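Local coordinates for malonyl coenzyme A-acyl carrier protein transacylase (Helicobacter pylori, PDB 2H1Y) that probably transfers the malonyl group from malonyl-CoA to the holo acyl carrier protein, the step that supplies malonyl units for fatty acid synthesis, at residues S143-L148 and V200-M205. Numbering follows the deposited sequence.
Sequences SMMVVL and VVFLEM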
ATOM      1  N   SER A 143     -16.537  -7.267   3.433  1.00 56.03           N
ATOM      2  CA  SER A 143     -15.265  -7.946   3.493  1.00 55.23           C
ATOM      3  C   SER A 143     -14.527  -7.942   2.160  1.00 54.12           C
ATOM      4  O   SER A 143     -15.030  -7.437   1.153  1.00 53.88           O
ATOM      5  CB  SER A 143     -15.444  -9.380   3.979  1.00 55.66           C
ATOM      6  OG  SER A 143     -14.185  -9.872   4.401  1.00 56.63           O
ATOM      7  N   MET A 144     -13.320  -8.498   2.181  1.00 52.90           N
ATOM      8  CA  MET A 144     -12.538  -8.736   0.976  1.00 51.72           C
ATOM      9  C   MET A 144     -12.082 -10.202   0.880  1.00 50.93           C
ATOM     10  O   MET A 144     -11.862 -10.870   1.902  1.00 51.02           O
ATOM     11  CB  MET A 144     -11.389  -7.735   0.900  1.00 51.56           C
ATOM     12  CG  MET A 144     -11.872  -6.371   0.395  1.00 50.86           C
ATOM     13  SD  MET A 144     -10.693  -5.046   0.561  1.00 52.32           S
ATOM     14  CE  MET A 144      -9.722  -5.198  -0.927  1.00 50.49           C
ATOM     15  N   MET A 145     -11.964 -10.714  -0.340  1.00 49.74           N
ATOM     16  CA  MET A 145     -11.740 -12.137  -0.529  1.00 48.94           C
ATOM     17  C   MET A 145     -10.710 -12.423  -1.613  1.00 48.49           C
ATOM     18  O   MET A 145     -10.944 -12.145  -2.798  1.00 48.43           O
ATOM     19  CB  MET A 145     -13.080 -12.818  -0.849  1.00 48.93           C
ATOM     20  CG  MET A 145     -12.998 -14.292  -1.215  1.00 48.56           C
ATOM     21  SD  MET A 145     -14.614 -15.046  -1.537  1.00 49.39           S
ATOM     22  CE  MET A 145     -14.983 -14.421  -3.175  1.00 47.58           C
ATOM     23  N   VAL A 146      -9.584 -13.010  -1.221  1.00 47.69           N
ATOM     24  CA  VAL A 146      -8.545 -13.379  -2.199  1.00 47.21           C
ATOM     25  C   VAL A 146      -8.976 -14.607  -3.009  1.00 47.02           C
ATOM     26  O   VAL A 146      -9.312 -15.639  -2.447  1.00 47.16           O
ATOM     27  CB  VAL A 146      -7.151 -13.638  -1.532  1.00 46.92           C
ATOM     28  CG1 VAL A 146      -6.090 -13.804  -2.572  1.00 47.53           C
ATOM     29  CG2 VAL A 146      -6.737 -12.503  -0.660  1.00 46.36           C
ATOM     30  N   VAL A 147      -8.969 -14.487  -4.330  1.00 47.27           N
ATOM     31  CA  VAL A 147      -9.159 -15.630  -5.218  1.00 47.22           C
ATOM     32  C   VAL A 147      -7.842 -15.938  -5.938  1.00 47.77           C
ATOM     33  O   VAL A 147      -7.115 -15.043  -6.303  1.00 47.17           O
ATOM     34  CB  VAL A 147     -10.284 -15.388  -6.265  1.00 47.43           C
ATOM     35  CG1 VAL A 147     -10.672 -16.694  -6.946  1.00 45.89           C
ATOM     36  CG2 VAL A 147     -11.521 -14.769  -5.625  1.00 47.27           C
ATOM     37  N   LEU A 148      -7.547 -17.215  -6.150  1.00 49.51           N
ATOM     38  CA  LEU A 148      -6.299 -17.610  -6.793  1.00 50.79           C
ATOM     39  C   LEU A 148      -6.541 -18.521  -7.980  1.00 51.11           C
ATOM     40  O   LEU A 148      -7.171 -19.562  -7.854  1.00 50.81           O
ATOM     41  CB  LEU A 148      -5.406 -18.327  -5.788  1.00 51.32           C
ATOM     42  CG  LEU A 148      -3.950 -17.877  -5.731  1.00 52.76           C
ATOM     43  CD1 LEU A 148      -3.725 -17.055  -4.433  1.00 53.94           C
ATOM     44  CD2 LEU A 148      -3.041 -19.107  -5.767  1.00 54.03           C
ATOM     45  N   VAL A 200      -9.421 -19.907  -1.990  1.00 64.17           N
ATOM     46  CA  VAL A 200     -10.253 -18.734  -1.700  1.00 63.62           C
ATOM     47  C   VAL A 200     -10.201 -18.323  -0.215  1.00 64.19           C
ATOM     48  O   VAL A 200     -10.894 -18.890   0.632  1.00 64.38           O
ATOM     49  CB  VAL A 200     -11.721 -18.901  -2.193  1.00 63.35           C
ATOM     50  CG1 VAL A 200     -12.500 -17.644  -1.958  1.00 62.58           C
ATOM     51  CG2 VAL A 200     -11.779 -19.224  -3.658  1.00 61.88           C
ATOM     52  N   VAL A 201      -9.379 -17.317   0.081  1.00 64.58           N
ATOM     53  CA  VAL A 201      -9.157 -16.829   1.446  1.00 64.72           C
ATOM     54  C   VAL A 201      -9.875 -15.499   1.665  1.00 64.86           C
ATOM     55  O   VAL A 201      -9.734 -14.573   0.862  1.00 65.03           O
ATOM     56  CB  VAL A 201      -7.637 -16.594   1.717  1.00 64.88           C
ATOM     57  CG1 VAL A 201      -7.401 -15.981   3.111  1.00 64.29           C
ATOM     58  CG2 VAL A 201      -6.840 -17.877   1.538  1.00 64.77           C
ATOM     59  N   PHE A 202     -10.629 -15.401   2.752  1.00 65.04           N
ATOM     60  CA  PHE A 202     -11.174 -14.123   3.200  1.00 65.80           C
ATOM     61  C   PHE A 202     -10.144 -13.313   3.976  1.00 66.08           C
ATOM     62  O   PHE A 202      -9.546 -13.812   4.922  1.00 66.55           O
ATOM     63  CB  PHE A 202     -12.393 -14.342   4.091  1.00 65.79           C
ATOM     64  CG  PHE A 202     -13.640 -14.610   3.334  1.00 65.96           C
ATOM     65  CD1 PHE A 202     -14.478 -13.559   2.973  1.00 65.47           C
ATOM     66  CD2 PHE A 202     -13.976 -15.911   2.966  1.00 65.62           C
ATOM     67  CE1 PHE A 202     -15.631 -13.796   2.260  1.00 65.98           C
ATOM     68  CE2 PHE A 202     -15.131 -16.165   2.241  1.00 66.13           C
ATOM     69  CZ  PHE A 202     -15.964 -15.107   1.891  1.00 66.29           C
ATOM     70  N   LEU A 203      -9.950 -12.058   3.594  1.00 66.33           N
ATOM     71  CA  LEU A 203      -9.090 -11.169   4.363  1.00 66.36           C
ATOM     72  C   LEU A 203      -9.759 -10.822   5.688  1.00 66.87           C
ATOM     73  O   LEU A 203     -10.955 -11.006   5.859  1.00 66.77           O
ATOM     74  CB  LEU A 203      -8.715  -9.922   3.551  1.00 66.18           C
ATOM     75  CG  LEU A 203      -7.325  -9.890   2.889  1.00 66.34           C
ATOM     76  CD1 LEU A 203      -6.929 -11.203   2.224  1.00 66.49           C
ATOM     77  CD2 LEU A 203      -7.179  -8.747   1.910  1.00 66.00           C
ATOM     78  N   GLU A 204      -8.970 -10.344   6.633  1.00 67.88           N
ATOM     79  CA  GLU A 204      -9.437 -10.141   7.995  1.00 68.91           C
ATOM     80  C   GLU A 204      -9.715  -8.663   8.226  1.00 68.83           C
ATOM     81  O   GLU A 204      -8.800  -7.884   8.537  1.00 69.50           O
ATOM     82  CB  GLU A 204      -8.371 -10.658   8.968  1.00 69.41           C
ATOM     83  CG  GLU A 204      -8.818 -10.792  10.418  1.00 72.16           C
ATOM     84  CD  GLU A 204      -8.020 -11.853  11.154  1.00 74.60           C
ATOM     85  OE1 GLU A 204      -7.459 -11.549  12.237  1.00 74.89           O
ATOM     86  OE2 GLU A 204      -7.949 -12.991  10.625  1.00 75.41           O
ATOM     87  N   MET A 205     -10.979  -8.287   8.055  1.00 68.38           N
ATOM     88  CA  MET A 205     -11.426  -6.893   8.111  1.00 68.30           C
ATOM     89  C   MET A 205     -12.900  -6.822   7.713  1.00 67.21           C
ATOM     90  O   MET A 205     -13.361  -7.592   6.855  1.00 66.94           O
ATOM     91  CB  MET A 205     -10.593  -6.009   7.170  1.00 68.32           C
ATOM     92  CG  MET A 205     -10.488  -6.554   5.733  1.00 69.29           C
ATOM     93  SD  MET A 205      -9.162  -5.824   4.757  1.00 70.37           S
ATOM     94  CE  MET A 205      -7.715  -6.696   5.389  1.00 70.79           C
TER
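Val146 and Val201 form a hydrogen-bonded antiparallel pair, the N of Val146 lying 2.6 Å from the O of Val201 and the N of Val201 3.0 Å from the O of Val146, with Met145–Phe202 and Val147–Val200 as the non-hydrogen-bonded pairs beside it. A third bond, from Leu203 N to Met144 O at 2.8 Å, extends the pairing by one more link. Met145 shows how a flexible side chain can serve two neighbours at once. With CG anti to the backbone N (chi1 174°), its chain crosses the face of the Phe202 ring, CG standing 4.3 Å from the centroid and almost on the ring normal in a CH-pi contact. The bend at chi3 carries CE off the ring, leaving the sulfur as the last atom of the chain close to it; SD makes an oblique Met-aromatic contact, 3.7 Å from Phe202 CZ, and also meets Val200 CG1 at 3.4 Å. This pairing forms one border of the four-stranded antiparallel sheet in the small subdomain of the FabD acyltransferase fold: strand 199-202 is outermost, and strand 175-179 flanks 142-148 across from it. Helix 189-195 packs on the face bearing Met145, Val147 and Val200, where Leu192 touches the first two; Lys182 makes a cation-pi contact with Phe202. On the other face, Val146 CB and Val201 CB approach to 4.4 Å. Beyond them the CB of Met144 packs against that of Leu203. Past the last backbone bond, Ser143 OG approaches the Phe202 ring at its edge, in plane, and gives a weak hydrogen bond to Met205 O at 3.4 Å.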